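Local coordinates for protein 3-keto-5-aminohexanoate cleavage enzyme (Ralstonia eutropha, PDB 3C6C) that probably cleaves beta-keto acids such as 3-keto-5-aminohexanoate at a divalent metal site, zinc in its family and nickel in this crystal, at residues Val64-Val69 with Ile143-Ile148; Val99-Cys104 with Lys182-Val187; Ala130-His135 with Tyr162-Arg167; His135-Leu140 with Ala173-Glu178. All blocks are in the same frame, centred on the assembly; numbering follows the deposited sequence. Where two conformers were deposited one is given.

Contact 1: residues Val64-Val69 with Ile143-Ile148. With NI (nickel (II) ion), chain B.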
loop_
_atom_site.group_PDB
_atom_site.type_symbol
_atom_site.label_atom_id
_atom_site.label_comp_id
_atom_site.label_asym_id
_atom_site.label_seq_id
_atom_site.Cartn_x
_atom_site.Cartn_y
_atom_site.Cartn_z
ATOM N N VAL A 64 -28.396 -11.903 -4.590
ATOM C CA VAL A 64 -29.078 -11.205 -3.510
ATOM C C VAL A 64 -29.740 -9.932 -4.050
ATOM O O VAL A 64 -29.183 -9.263 -4.943
ATOM C CB VAL A 64 -28.067 -10.811 -2.350
ATOM C CG1 VAL A 64 -28.809 -10.221 -1.136
ATOM C CG2 VAL A 64 -27.180 -12.019 -1.908
ATOM N N ALA A 65 -30.901 -9.602 -3.493
ATOM C CA ALA A 65 -31.604 -8.324 -3.738
ATOM C C ALA A 65 -31.626 -7.489 -2.462
ATOM O O ALA A 65 -32.123 -7.951 -1.425
ATOM C CB ALA A 65 -33.048 -8.551 -4.239
ATOM N N HIS A 66 -31.087 -6.288 -2.571
ATOM C CA HIS A 66 -31.137 -5.289 -1.495
ATOM C C HIS A 66 -32.301 -4.338 -1.753
ATOM O O HIS A 66 -32.400 -3.682 -2.787
ATOM C CB HIS A 66 -29.805 -4.552 -1.351
ATOM C CG HIS A 66 -29.817 -3.473 -0.315
ATOM N ND1 HIS A 66 -29.804 -3.728 1.043
ATOM C CD2 HIS A 66 -29.916 -2.127 -0.441
ATOM C CE1 HIS A 66 -29.818 -2.577 1.703
ATOM N NE2 HIS A 66 -29.884 -1.591 0.822
ATOM N N ILE A 67 -33.200 -4.312 -0.775
ATOM C CA ILE A 67 -34.530 -3.723 -0.898
ATOM C C ILE A 67 -34.792 -2.570 0.080
ATOM O O ILE A 67 -34.533 -2.661 1.291
ATOM C CB ILE A 67 -35.594 -4.836 -0.640
ATOM C CG1 ILE A 67 -35.553 -5.890 -1.743
ATOM C CG2 ILE A 67 -37.007 -4.249 -0.443
ATOM C CD1 ILE A 67 -36.151 -7.231 -1.268
ATOM N N HIS A 68 -35.225 -1.478 -0.520
ATOM C CA HIS A 68 -35.873 -0.350 0.159
ATOM C C HIS A 68 -37.293 -0.296 -0.369
ATOM O O HIS A 68 -37.626 -0.880 -1.395
ATOM C CB HIS A 68 -35.249 0.999 -0.210
ATOM C CG HIS A 68 -33.901 1.258 0.384
ATOM N ND1 HIS A 68 -33.659 2.300 1.252
ATOM C CD2 HIS A 68 -32.713 0.648 0.184
ATOM C CE1 HIS A 68 -32.385 2.293 1.594
ATOM N NE2 HIS A 68 -31.788 1.298 0.962
ATOM N N VAL A 69 -38.117 0.450 0.338
ATOM C CA VAL A 69 -39.462 0.793 -0.141
ATOM C C VAL A 69 -39.584 2.301 -0.249
ATOM O O VAL A 69 -38.818 3.048 0.368
ATOM C CB VAL A 69 -40.603 0.216 0.772
ATOM C CG1 VAL A 69 -40.583 -1.308 0.682
ATOM C CG2 VAL A 69 -40.508 0.723 2.211
ATOM N N ILE A 143 -31.069 -11.592 5.301
ATOM C CA ILE A 143 -30.054 -10.551 5.540
ATOM C C ILE A 143 -30.731 -9.212 5.742
ATOM O O ILE A 143 -31.796 -8.967 5.208
ATOM C CB ILE A 143 -29.056 -10.456 4.352
ATOM C CG1 ILE A 143 -28.328 -11.787 4.123
ATOM C CG2 ILE A 143 -28.072 -9.309 4.532
ATOM C CD1 ILE A 143 -27.528 -11.821 2.830
ATOM N N ALA A 144 -30.133 -8.371 6.569
ATOM C CA ALA A 144 -30.531 -6.941 6.653
ATOM C C ALA A 144 -29.310 -6.062 6.842
ATOM O O ALA A 144 -28.325 -6.470 7.452
ATOM C CB ALA A 144 -31.564 -6.696 7.768
ATOM N N SER A 145 -29.383 -4.865 6.266
ATOM C CA SER A 145 -28.265 -3.906 6.278
ATOM C C SER A 145 -28.269 -3.018 7.514
ATOM O O SER A 145 -29.288 -2.411 7.887
ATOM C CB SER A 145 -28.301 -3.036 5.018
ATOM O OG SER A 145 -28.246 -3.852 3.855
ATOM N N LEU A 146 -27.101 -2.935 8.111
ATOM C CA LEU A 146 -26.844 -2.176 9.322
ATOM C C LEU A 146 -25.626 -1.283 9.115
ATOM O O LEU A 146 -24.505 -1.772 8.924
ATOM C CB LEU A 146 -26.574 -3.133 10.478
ATOM C CG LEU A 146 -26.615 -2.537 11.900
ATOM C CD1 LEU A 146 -27.942 -1.896 12.204
ATOM C CD2 LEU A 146 -26.299 -3.608 12.910
ATOM N N ASP A 147 -25.887 0.015 9.151
ATOM C CA ASP A 147 -24.864 1.032 8.928
ATOM C C ASP A 147 -24.192 1.279 10.270
ATOM O O ASP A 147 -24.755 1.925 11.148
ATOM C CB ASP A 147 -25.449 2.357 8.409
ATOM C CG ASP A 147 -25.959 2.273 6.972
ATOM O OD1 ASP A 147 -25.829 1.224 6.341
ATOM O OD2 ASP A 147 -26.527 3.267 6.494
ATOM N N ILE A 148 -22.998 0.726 10.437
ATOM C CA ILE A 148 -22.370 0.700 11.782
ATOM C C ILE A 148 -21.489 1.900 12.022
ATOM O O ILE A 148 -20.305 1.782 12.308
ATOM C CB ILE A 148 -21.633 -0.622 12.104
ATOM C CG1 ILE A 148 -20.577 -0.989 11.063
ATOM C CG2 ILE A 148 -22.688 -1.725 12.337
ATOM C CD1 ILE A 148 -19.634 -2.065 11.605
HETATM NI NI NI B . -29.555 0.636 1.001
HETATM O O HOH W 1 -29.106 2.740 1.407
HETATM O O HOH W 2 -29.429 0.441 3.089
HETATM O O HOH W 3 -27.192 0.408 1.333
#
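I143 begins the second segment by turning its CD1 toward CG1 of V64, 4.5 Å away: two branched aliphatic side chains, suited to beta strands, meet loosely inside the barrel. S145, two residues on and on the same side of its strand, points at H66. In the conformer described its OG stands 3.0 Å from CE1 of the imidazole, approaching obliquely, and is bonded to OD1 of N101; a second conformer makes these contacts less certain. OD1 of N101 also takes a weak bond from ND1 of H66, so one amide oxygen probably helps to position both. With CG anti to its backbone N (chi1 177°), H66 carries NE2 to the nickel at 2.3 Å. H68, two residues on and just past the regular strand, adds its own NE2, E269 supplies a carboxylate oxygen, and three waters complete six ligands. Such a metal, held by histidines near the C-terminal ends of parallel strands, marks the active-site mouth of a TIM barrel.

Contact 2: residues Val99-Cys104 with Lys182-Val187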
loop_
_atom_site.group_PDB
_atom_site.type_symbol
_atom_site.label_atom_id
_atom_site.label_comp_id
_atom_site.label_asym_id
_atom_site.label_seq_id
_atom_site.Cartn_x
_atom_site.Cartn_y
_atom_site.Cartn_z
ATOM N N VAL A 99 -31.822 -14.342 -2.533
ATOM C CA VAL A 99 -31.614 -14.020 -1.105
ATOM C C VAL A 99 -32.099 -12.577 -0.934
ATOM O O VAL A 99 -31.794 -11.725 -1.755
ATOM C CB VAL A 99 -30.133 -14.176 -0.654
ATOM C CG1 VAL A 99 -29.953 -13.789 0.837
ATOM C CG2 VAL A 99 -29.643 -15.608 -0.934
ATOM N N LEU A 100 -32.888 -12.353 0.116
ATOM C CA LEU A 100 -33.391 -11.014 0.437
ATOM C C LEU A 100 -32.571 -10.329 1.527
ATOM O O LEU A 100 -32.275 -10.895 2.568
ATOM C CB LEU A 100 -34.857 -11.058 0.866
ATOM C CG LEU A 100 -35.847 -11.703 -0.083
ATOM C CD1 LEU A 100 -37.254 -11.687 0.493
ATOM C CD2 LEU A 100 -35.752 -11.038 -1.444
ATOM N N ASN A 101 -32.212 -9.093 1.214
ATOM C CA ASN A 101 -31.462 -8.179 2.104
ATOM C C ASN A 101 -32.269 -6.883 2.241
ATOM O O ASN A 101 -32.341 -6.049 1.329
ATOM C CB ASN A 101 -30.041 -7.958 1.539
ATOM C CG ASN A 101 -29.225 -6.895 2.305
ATOM O OD1 ASN A 101 -29.730 -6.208 3.183
ATOM N ND2 ASN A 101 -27.949 -6.743 1.931
ATOM N N LEU A 102 -32.944 -6.752 3.368
ATOM C CA LEU A 102 -33.745 -5.558 3.615
ATOM C C LEU A 102 -32.922 -4.485 4.300
ATOM O O LEU A 102 -32.151 -4.747 5.219
ATOM C CB LEU A 102 -34.978 -5.855 4.483
ATOM C CG LEU A 102 -36.014 -6.841 3.942
ATOM C CD1 LEU A 102 -37.248 -6.874 4.887
ATOM C CD2 LEU A 102 -36.349 -6.625 2.461
ATOM N N THR A 103 -33.091 -3.257 3.820
ATOM C CA THR A 103 -32.444 -2.135 4.472
ATOM C C THR A 103 -32.941 -2.021 5.917
ATOM O O THR A 103 -34.130 -2.174 6.220
ATOM C CB THR A 103 -32.667 -0.785 3.744
ATOM O OG1 THR A 103 -31.860 0.217 4.385
ATOM C CG2 THR A 103 -34.158 -0.368 3.791
ATOM N N CYS A 104 -31.990 -1.751 6.792
ATOM C CA CYS A 104 -32.303 -1.377 8.162
ATOM C C CYS A 104 -31.457 -0.187 8.580
ATOM O O CYS A 104 -31.116 -0.037 9.754
ATOM C CB CYS A 104 -32.107 -2.564 9.094
ATOM S SG CYS A 104 -33.119 -2.440 10.593
ATOM N N LYS A 182 -29.032 -12.251 9.348
ATOM C CA LYS A 182 -27.598 -11.935 9.274
ATOM C C LYS A 182 -27.412 -10.464 8.930
ATOM O O LYS A 182 -27.948 -9.990 7.913
ATOM C CB LYS A 182 -26.865 -12.846 8.273
ATOM C CG LYS A 182 -25.360 -12.648 8.262
ATOM C CD LYS A 182 -24.620 -13.679 7.381
ATOM C CE LYS A 182 -24.570 -15.022 7.976
ATOM N NZ LYS A 182 -23.870 -15.047 9.297
ATOM N N PRO A 183 -26.694 -9.708 9.785
ATOM C CA PRO A 183 -26.422 -8.343 9.355
ATOM C C PRO A 183 -25.324 -8.238 8.315
ATOM O O PRO A 183 -24.312 -8.956 8.360
ATOM C CB PRO A 183 -25.954 -7.658 10.646
ATOM C CG PRO A 183 -25.270 -8.769 11.424
ATOM C CD PRO A 183 -26.071 -10.013 11.097
ATOM N N GLU A 184 -25.578 -7.348 7.362
ATOM C CA GLU A 184 -24.554 -6.792 6.479
ATOM C C GLU A 184 -24.069 -5.486 7.078
ATOM O O GLU A 184 -24.772 -4.470 7.115
ATOM C CB GLU A 184 -25.086 -6.590 5.062
ATOM C CG GLU A 184 -23.996 -6.235 4.063
ATOM C CD GLU A 184 -24.558 -6.067 2.672
ATOM O OE1 GLU A 184 -25.389 -5.135 2.478
ATOM O OE2 GLU A 184 -24.148 -6.854 1.789
ATOM N N LEU A 185 -22.844 -5.548 7.580
ATOM C CA LEU A 185 -22.239 -4.443 8.314
ATOM C C LEU A 185 -21.660 -3.465 7.318
ATOM O O LEU A 185 -20.607 -3.708 6.698
ATOM C CB LEU A 185 -21.132 -4.942 9.267
ATOM C CG LEU A 185 -21.518 -6.055 10.240
ATOM C CD1 LEU A 185 -20.279 -6.551 10.980
ATOM C CD2 LEU A 185 -22.624 -5.587 11.202
ATOM N N GLU A 186 -22.364 -2.349 7.192
ATOM C CA GLU A 186 -22.008 -1.295 6.239
ATOM C C GLU A 186 -21.040 -0.311 6.896
ATOM O O GLU A 186 -21.337 0.322 7.911
ATOM C CB GLU A 186 -23.232 -0.547 5.706
ATOM C CG GLU A 186 -24.504 -1.374 5.422
ATOM C CD GLU A 186 -24.413 -2.375 4.290
ATOM O OE1 GLU A 186 -23.428 -2.352 3.512
ATOM O OE2 GLU A 186 -25.376 -3.196 4.166
ATOM N N VAL A 187 -19.878 -0.208 6.268
ATOM C CA VAL A 187 -18.745 0.584 6.784
ATOM C C VAL A 187 -18.269 1.680 5.838
ATOM O O VAL A 187 -18.226 1.520 4.606
ATOM C CB VAL A 187 -17.560 -0.358 7.198
ATOM C CG1 VAL A 187 -18.033 -1.412 8.245
ATOM C CG2 VAL A 187 -16.884 -1.023 5.951
HETATM O O HOH W 4 -26.122 -8.354 0.329
#
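N101 and E184 meet in the barrel interior through a weak hydrogen bond, ND2 of N101 to OE1 of E184, 3.1 Å long and bent to 146° at the hydrogen. The two side chains cross at about a right angle, and the amide and carboxylate planes are turned 68° apart. Both strands aim their side chains inward here. Each has CG anti to its backbone N, and the glutamate then runs on extended, which lets it span strands whose nearest CA atoms are 8.3 Å apart.

Water 4 closes the gap beside the direct bond: it accepts from ND2 of N101 at 2.9 Å and donates to OE2 of E184 at 2.9 Å. The amide nitrogen thus serves two acceptors, and each carboxylate oxygen has a donor. The other end of the amide is also engaged, since OD1 of N101 takes a hydrogen bond from S145, in the conformer described, and a weak one from H66, a nickel ligand. Within the second strand, OE2 of E186 comes to 2.6 Å from OE1 of E184, while the other oxygen of E186 is held by Q212. Asparagine suits this place because one flat group offers a donor and an acceptor at once: its nitrogen ties it to the buried acid, and its oxygen, in the second shell of the metal, probably helps to orient the first-shell imidazole of H66.

Contact 3: residues Ala130-His135 with Tyr162-Arg167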
loop_
_atom_site.group_PDB
_atom_site.type_symbol
_atom_site.label_atom_id
_atom_site.label_comp_id
_atom_site.label_asym_id
_atom_site.label_seq_id
_atom_site.Cartn_x
_atom_site.Cartn_y
_atom_site.Cartn_z
ATOM N N ALA A 130 -36.830 -0.829 18.703
ATOM C CA ALA A 130 -38.011 -1.689 18.560
ATOM C C ALA A 130 -38.777 -1.295 17.297
ATOM O O ALA A 130 -39.333 -2.140 16.572
ATOM C CB ALA A 130 -38.917 -1.588 19.769
ATOM N N GLU A 131 -38.798 0.000 17.025
ATOM C CA GLU A 131 -39.502 0.460 15.827
ATOM C C GLU A 131 -38.649 0.197 14.588
ATOM O O GLU A 131 -39.147 -0.191 13.535
ATOM C CB GLU A 131 -39.873 1.934 15.899
ATOM C CG GLU A 131 -41.036 2.211 14.958
ATOM C CD GLU A 131 -41.380 3.673 14.832
ATOM O OE1 GLU A 131 -41.033 4.479 15.733
ATOM O OE2 GLU A 131 -42.007 4.003 13.810
ATOM N N ARG A 132 -37.354 0.375 14.742
ATOM C CA ARG A 132 -36.436 0.194 13.602
ATOM C C ARG A 132 -36.524 -1.217 13.034
ATOM O O ARG A 132 -36.328 -1.438 11.835
ATOM C CB ARG A 132 -34.990 0.477 13.993
ATOM C CG ARG A 132 -34.662 1.934 14.122
ATOM C CD ARG A 132 -33.183 2.057 14.306
ATOM N NE ARG A 132 -32.745 3.330 14.863
ATOM C CZ ARG A 132 -31.472 3.710 14.845
ATOM N NH1 ARG A 132 -30.576 2.887 14.296
ATOM N NH2 ARG A 132 -31.097 4.882 15.363
ATOM N N VAL A 133 -36.837 -2.176 13.890
ATOM C CA VAL A 133 -36.709 -3.585 13.484
ATOM C C VAL A 133 -38.070 -4.207 13.171
ATOM O O VAL A 133 -38.178 -5.398 12.855
ATOM C CB VAL A 133 -35.925 -4.454 14.522
ATOM C CG1 VAL A 133 -34.469 -3.908 14.760
ATOM C CG2 VAL A 133 -36.708 -4.605 15.821
ATOM N N LYS A 134 -39.112 -3.386 13.252
ATOM C CA LYS A 134 -40.494 -3.895 13.068
ATOM C C LYS A 134 -40.665 -4.657 11.727
ATOM O O LYS A 134 -41.197 -5.759 11.664
ATOM C CB LYS A 134 -41.512 -2.746 13.203
ATOM C CG LYS A 134 -42.914 -3.104 12.837
ATOM C CD LYS A 134 -43.401 -4.335 13.598
ATOM C CE LYS A 134 -44.918 -4.591 13.366
ATOM N NZ LYS A 134 -45.442 -4.038 12.063
ATOM N N HIS A 135 -40.166 -4.061 10.657
ATOM C CA HIS A 135 -40.284 -4.680 9.324
ATOM C C HIS A 135 -39.522 -5.991 9.232
ATOM O O HIS A 135 -39.915 -6.912 8.519
ATOM C CB HIS A 135 -39.896 -3.712 8.203
ATOM C CG HIS A 135 -38.452 -3.338 8.185
ATOM N ND1 HIS A 135 -37.834 -2.672 9.225
ATOM C CD2 HIS A 135 -37.499 -3.526 7.238
ATOM C CE1 HIS A 135 -36.567 -2.473 8.916
ATOM N NE2 HIS A 135 -36.339 -2.978 7.716
ATOM N N TYR A 162 -25.820 11.053 10.363
ATOM C CA TYR A 162 -26.245 9.659 10.605
ATOM C C TYR A 162 -25.899 9.344 12.026
ATOM O O TYR A 162 -24.727 9.361 12.394
ATOM C CB TYR A 162 -25.491 8.607 9.754
ATOM C CG TYR A 162 -26.180 8.112 8.504
ATOM C CD1 TYR A 162 -27.556 8.162 8.372
ATOM C CD2 TYR A 162 -25.438 7.553 7.473
ATOM C CE1 TYR A 162 -28.178 7.704 7.224
ATOM C CE2 TYR A 162 -26.045 7.091 6.317
ATOM C CZ TYR A 162 -27.418 7.173 6.201
ATOM O OH TYR A 162 -28.036 6.726 5.067
ATOM N N LEU A 163 -26.919 9.055 12.812
ATOM C CA LEU A 163 -26.764 8.798 14.255
ATOM C C LEU A 163 -27.118 7.377 14.648
ATOM O O LEU A 163 -28.297 7.004 14.834
ATOM C CB LEU A 163 -27.584 9.806 15.082
ATOM C CG LEU A 163 -27.390 9.717 16.595
ATOM C CD1 LEU A 163 -26.011 10.224 16.971
ATOM C CD2 LEU A 163 -28.505 10.486 17.329
ATOM N N ASN A 164 -26.059 6.591 14.716
ATOM C CA ASN A 164 -26.124 5.206 15.168
ATOM C C ASN A 164 -25.119 4.957 16.287
ATOM O O ASN A 164 -23.961 4.601 16.042
ATOM C CB ASN A 164 -25.863 4.261 13.995
ATOM C CG ASN A 164 -26.935 4.351 12.932
ATOM O OD1 ASN A 164 -28.061 3.889 13.118
ATOM N ND2 ASN A 164 -26.589 4.945 11.814
ATOM N N THR A 165 -25.587 5.153 17.514
ATOM C CA THR A 165 -24.747 5.018 18.705
ATOM C C THR A 165 -24.326 3.572 18.827
ATOM O O THR A 165 -25.022 2.676 18.373
ATOM C CB THR A 165 -25.488 5.454 19.995
ATOM O OG1 THR A 165 -26.625 4.604 20.177
ATOM C CG2 THR A 165 -25.971 6.911 19.904
ATOM N N THR A 166 -23.168 3.347 19.416
ATOM C CA THR A 166 -22.664 1.980 19.567
ATOM C C THR A 166 -23.647 1.181 20.441
ATOM O O THR A 166 -23.791 -0.044 20.327
ATOM C CB THR A 166 -21.220 1.954 20.128
ATOM O OG1 THR A 166 -21.165 2.694 21.355
ATOM C CG2 THR A 166 -20.215 2.554 19.091
ATOM N N ARG A 167 -24.359 1.916 21.284
ATOM C CA ARG A 167 -25.356 1.322 22.188
ATOM C C ARG A 167 -26.524 0.760 21.372
ATOM O O ARG A 167 -26.981 -0.389 21.533
ATOM C CB ARG A 167 -25.866 2.397 23.156
ATOM C CG ARG A 167 -26.920 1.940 24.134
ATOM C CD ARG A 167 -27.282 3.080 25.112
ATOM N NE ARG A 167 -27.781 4.258 24.403
ATOM C CZ ARG A 167 -27.534 5.516 24.753
ATOM N NH1 ARG A 167 -26.780 5.776 25.811
ATOM N NH2 ARG A 167 -28.019 6.517 24.026
#
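R132 and N164 face each other across 11.6 Å between CA atoms, the arginine closing the short helix 129-132 and the asparagine lying in the loop that leads into helix 166-179. So wide a gap calls for a long side chain, and R132 fills it by running extended from CG to NE. In the conformer of N164 described, NH1 of R132 donates to its OD1 at 3.0 Å, with an N-H...O angle of 146°. The donor lies nearly in line with the amide C=O bond, while OD1 sits at the guanidinium edge, tilted 22° from its plane; the two flat groups are almost perpendicular. NH2 of R132 lies 3.6 Å from the carbonyl O of L163, again at the edge. NE is committed elsewhere, to the carbonyl of V127, so the guanidinium is held at both ends. In this conformer ND2 of N164 is bonded to the carbonyl of T149. T165 follows as N-cap of helix 166-179 and also bonds E117 of the second subunit, whose N152 binds the carbonyl of N164. One buried cationic group therefore meets neutral oxygens, whose dipoles would help to stabilise its charge, tying the end of helix 129-132 to the loop before helix 166-179 beside a subunit interface.

Contact 4: residues His135-Leu140 with Ala173-Glu178. With EDO (1,2-ethanediol), chain E.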
loop_
_atom_site.group_PDB
_atom_site.type_symbol
_atom_site.label_atom_id
_atom_site.label_comp_id
_atom_site.label_asym_id
_atom_site.label_seq_id
_atom_site.Cartn_x
_atom_site.Cartn_y
_atom_site.Cartn_z
ATOM N N HIS A 135 -40.166 -4.061 10.657
ATOM C CA HIS A 135 -40.284 -4.680 9.324
ATOM C C HIS A 135 -39.522 -5.991 9.232
ATOM O O HIS A 135 -39.915 -6.912 8.519
ATOM C CB HIS A 135 -39.896 -3.712 8.203
ATOM C CG HIS A 135 -38.452 -3.338 8.185
ATOM N ND1 HIS A 135 -37.834 -2.672 9.225
ATOM C CD2 HIS A 135 -37.499 -3.526 7.238
ATOM C CE1 HIS A 135 -36.567 -2.473 8.916
ATOM N NE2 HIS A 135 -36.339 -2.978 7.716
ATOM N N LEU A 136 -38.454 -6.083 10.002
ATOM C CA LEU A 136 -37.621 -7.279 9.984
ATOM C C LEU A 136 -38.362 -8.436 10.672
ATOM O O LEU A 136 -38.315 -9.574 10.238
ATOM C CB LEU A 136 -36.269 -7.033 10.655
ATOM C CG LEU A 136 -35.338 -6.003 10.018
ATOM C CD1 LEU A 136 -33.995 -6.065 10.776
ATOM C CD2 LEU A 136 -35.189 -6.282 8.517
ATOM N N GLU A 137 -39.068 -8.071 11.732
ATOM C CA GLU A 137 -39.871 -9.018 12.517
ATOM C C GLU A 137 -40.950 -9.596 11.617
ATOM O O GLU A 137 -41.241 -10.779 11.656
ATOM C CB GLU A 137 -40.483 -8.330 13.722
ATOM C CG GLU A 137 -39.466 -7.873 14.747
ATOM C CD GLU A 137 -40.068 -7.056 15.891
ATOM O OE1 GLU A 137 -41.206 -6.586 15.774
ATOM O OE2 GLU A 137 -39.369 -6.871 16.897
ATOM N N ASP A 138 -41.512 -8.743 10.773
ATOM C CA ASP A 138 -42.666 -9.127 9.941
ATOM C C ASP A 138 -42.213 -9.950 8.735
ATOM O O ASP A 138 -42.903 -10.875 8.298
ATOM C CB ASP A 138 -43.412 -7.903 9.376
ATOM C CG ASP A 138 -44.153 -7.068 10.426
ATOM O OD1 ASP A 138 -44.343 -7.494 11.607
ATOM O OD2 ASP A 138 -44.564 -5.945 10.034
ATOM N N CYS A 139 -41.060 -9.580 8.174
ATOM C CA CYS A 139 -40.632 -10.114 6.877
ATOM C C CYS A 139 -39.616 -11.244 6.962
ATOM O O CYS A 139 -39.533 -12.069 6.062
ATOM C CB CYS A 139 -40.046 -9.004 6.002
ATOM S SG CYS A 139 -41.204 -7.704 5.520
ATOM N N LEU A 140 -38.830 -11.237 8.036
ATOM C CA LEU A 140 -37.807 -12.258 8.275
ATOM C C LEU A 140 -36.932 -12.559 7.042
ATOM O O LEU A 140 -36.832 -13.699 6.600
ATOM C CB LEU A 140 -38.451 -13.541 8.804
ATOM C CG LEU A 140 -39.080 -13.410 10.205
ATOM C CD1 LEU A 140 -39.761 -14.708 10.604
ATOM C CD2 LEU A 140 -38.013 -12.981 11.243
ATOM N N ALA A 173 -27.867 -5.466 16.697
ATOM C CA ALA A 173 -27.122 -6.688 16.389
ATOM C C ALA A 173 -27.759 -7.847 17.140
ATOM O O ALA A 173 -27.995 -8.926 16.587
ATOM C CB ALA A 173 -25.624 -6.554 16.760
ATOM N N ARG A 174 -28.040 -7.598 18.414
ATOM C CA ARG A 174 -28.686 -8.614 19.274
ATOM C C ARG A 174 -30.074 -9.020 18.758
ATOM O O ARG A 174 -30.410 -10.218 18.722
ATOM C CB ARG A 174 -28.747 -8.176 20.744
ATOM C CG ARG A 174 -29.136 -9.333 21.646
ATOM C CD ARG A 174 -29.083 -8.973 23.133
ATOM N NE ARG A 174 -27.750 -8.586 23.622
ATOM C CZ ARG A 174 -26.867 -9.430 24.155
ATOM N NH1 ARG A 174 -27.153 -10.725 24.254
ATOM N NH2 ARG A 174 -25.689 -8.986 24.580
ATOM N N ARG A 175 -30.851 -8.037 18.308
ATOM C CA ARG A 175 -32.177 -8.313 17.760
ATOM C C ARG A 175 -32.080 -9.185 16.510
ATOM O O ARG A 175 -32.875 -10.119 16.313
ATOM C CB ARG A 175 -32.989 -7.039 17.472
ATOM C CG ARG A 175 -33.574 -6.423 18.714
ATOM C CD ARG A 175 -34.541 -7.418 19.414
ATOM N NE ARG A 175 -35.831 -7.555 18.722
ATOM C CZ ARG A 175 -36.472 -8.702 18.555
ATOM N NH1 ARG A 175 -35.958 -9.839 18.998
ATOM N NH2 ARG A 175 -37.637 -8.711 17.943
ATOM N N PHE A 176 -31.089 -8.894 15.675
ATOM C CA PHE A 176 -30.905 -9.654 14.435
ATOM C C PHE A 176 -30.590 -11.101 14.795
ATOM O O PHE A 176 -31.087 -12.035 14.165
ATOM C CB PHE A 176 -29.739 -9.118 13.571
ATOM C CG PHE A 176 -30.036 -7.828 12.794
ATOM C CD1 PHE A 176 -30.854 -6.817 13.279
ATOM C CD2 PHE A 176 -29.402 -7.622 11.580
ATOM C CE1 PHE A 176 -31.072 -5.646 12.537
ATOM C CE2 PHE A 176 -29.606 -6.463 10.855
ATOM C CZ PHE A 176 -30.419 -5.467 11.337
ATOM N N GLN A 177 -29.762 -11.277 15.821
ATOM C CA GLN A 177 -29.371 -12.637 16.239
ATOM C C GLN A 177 -30.589 -13.423 16.656
ATOM O O GLN A 177 -30.803 -14.560 16.246
ATOM C CB GLN A 177 -28.420 -12.628 17.427
ATOM C CG GLN A 177 -27.004 -12.291 17.067
ATOM C CD GLN A 177 -26.119 -12.291 18.295
ATOM O OE1 GLN A 177 -26.333 -11.511 19.223
ATOM N NE2 GLN A 177 -25.122 -13.169 18.308
ATOM N N GLU A 178 -31.395 -12.762 17.468
ATOM C CA GLU A 178 -32.658 -13.332 17.991
ATOM C C GLU A 178 -33.632 -13.729 16.882
ATOM O O GLU A 178 -34.299 -14.762 16.954
ATOM C CB GLU A 178 -33.345 -12.342 18.954
ATOM C CG GLU A 178 -32.611 -12.227 20.278
ATOM C CD GLU A 178 -33.036 -11.063 21.152
ATOM O OE1 GLU A 178 -33.799 -10.192 20.709
ATOM O OE2 GLU A 178 -32.582 -11.023 22.317
HETATM C C1 EDO E . -34.087 -15.734 8.023
HETATM O O1 EDO E . -35.020 -16.576 7.345
HETATM C C2 EDO E . -34.744 -15.021 9.193
HETATM O O2 EDO E . -35.252 -15.978 10.127
HETATM O O HOH W 5 -37.607 -5.315 19.222
#
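E137 and R175 join two helices through a salt bridge, NH2 of R175 to OE2 of E137 at 2.7 Å with an N-H...O angle of 153°. The carboxylate oxygen lies in the guanidinium plane, the N-H coming on its anti side but tilted out of the carboxylate plane, and the planes of the two groups are 65° apart. The same guanidinium also donates NH1 of R175 to OE1 of E178 in a second salt bridge, 2.8 Å long, about one turn farther along its own helix. The arginine chain is bent at chi2 and chi3, and this fold brings its head back to a near neighbour while still presenting NH2 across the gap. Water 5 accepts from NE of R175 at 2.9 Å and returns a weak bond to OE2 of E137.

Beneath these charges the contact becomes apolar. CD1 of L136 presses obliquely on the ring of F176, 3.4 Å from CE1 and 3.7 Å from CZ. Leucine and phenylalanine suit this inner side, for both also touch A144 of strand 143-147, and the alanine's small side chain lets the two large ones come down onto the sheet. E137 and R175 lie farther out and are partly exposed, as fits their charges. The salt bridge to E137 clips helix 134-139 to helix 166-179, E178 probably holds the guanidinium in position, and partial exposure probably lets solvent offset the excess negative charge.

In the fold
Contacts 1 and 2 lie inside the TIM barrel, their centres 4 Å apart and close to the centre of the chain, and their strands are interleaved: 64-70, 99-103, 143-147 and 182-187 run parallel as successive neighbours in the sheet. Contacts 3 and 4 sit on its outer layer, their centres 11 Å from one another and 11 to 13 Å from the inner pair; both use helices 134-139 and 166-179 and share H135. These helices precede strands 143-147 and 182-187 in the chain. Both contacts lie between residues 104 and 182, and so are nested in the loop that contact 2 closes. H135 NE2, bonded to T103 O, links the helical layer to the strands surrounding the metal.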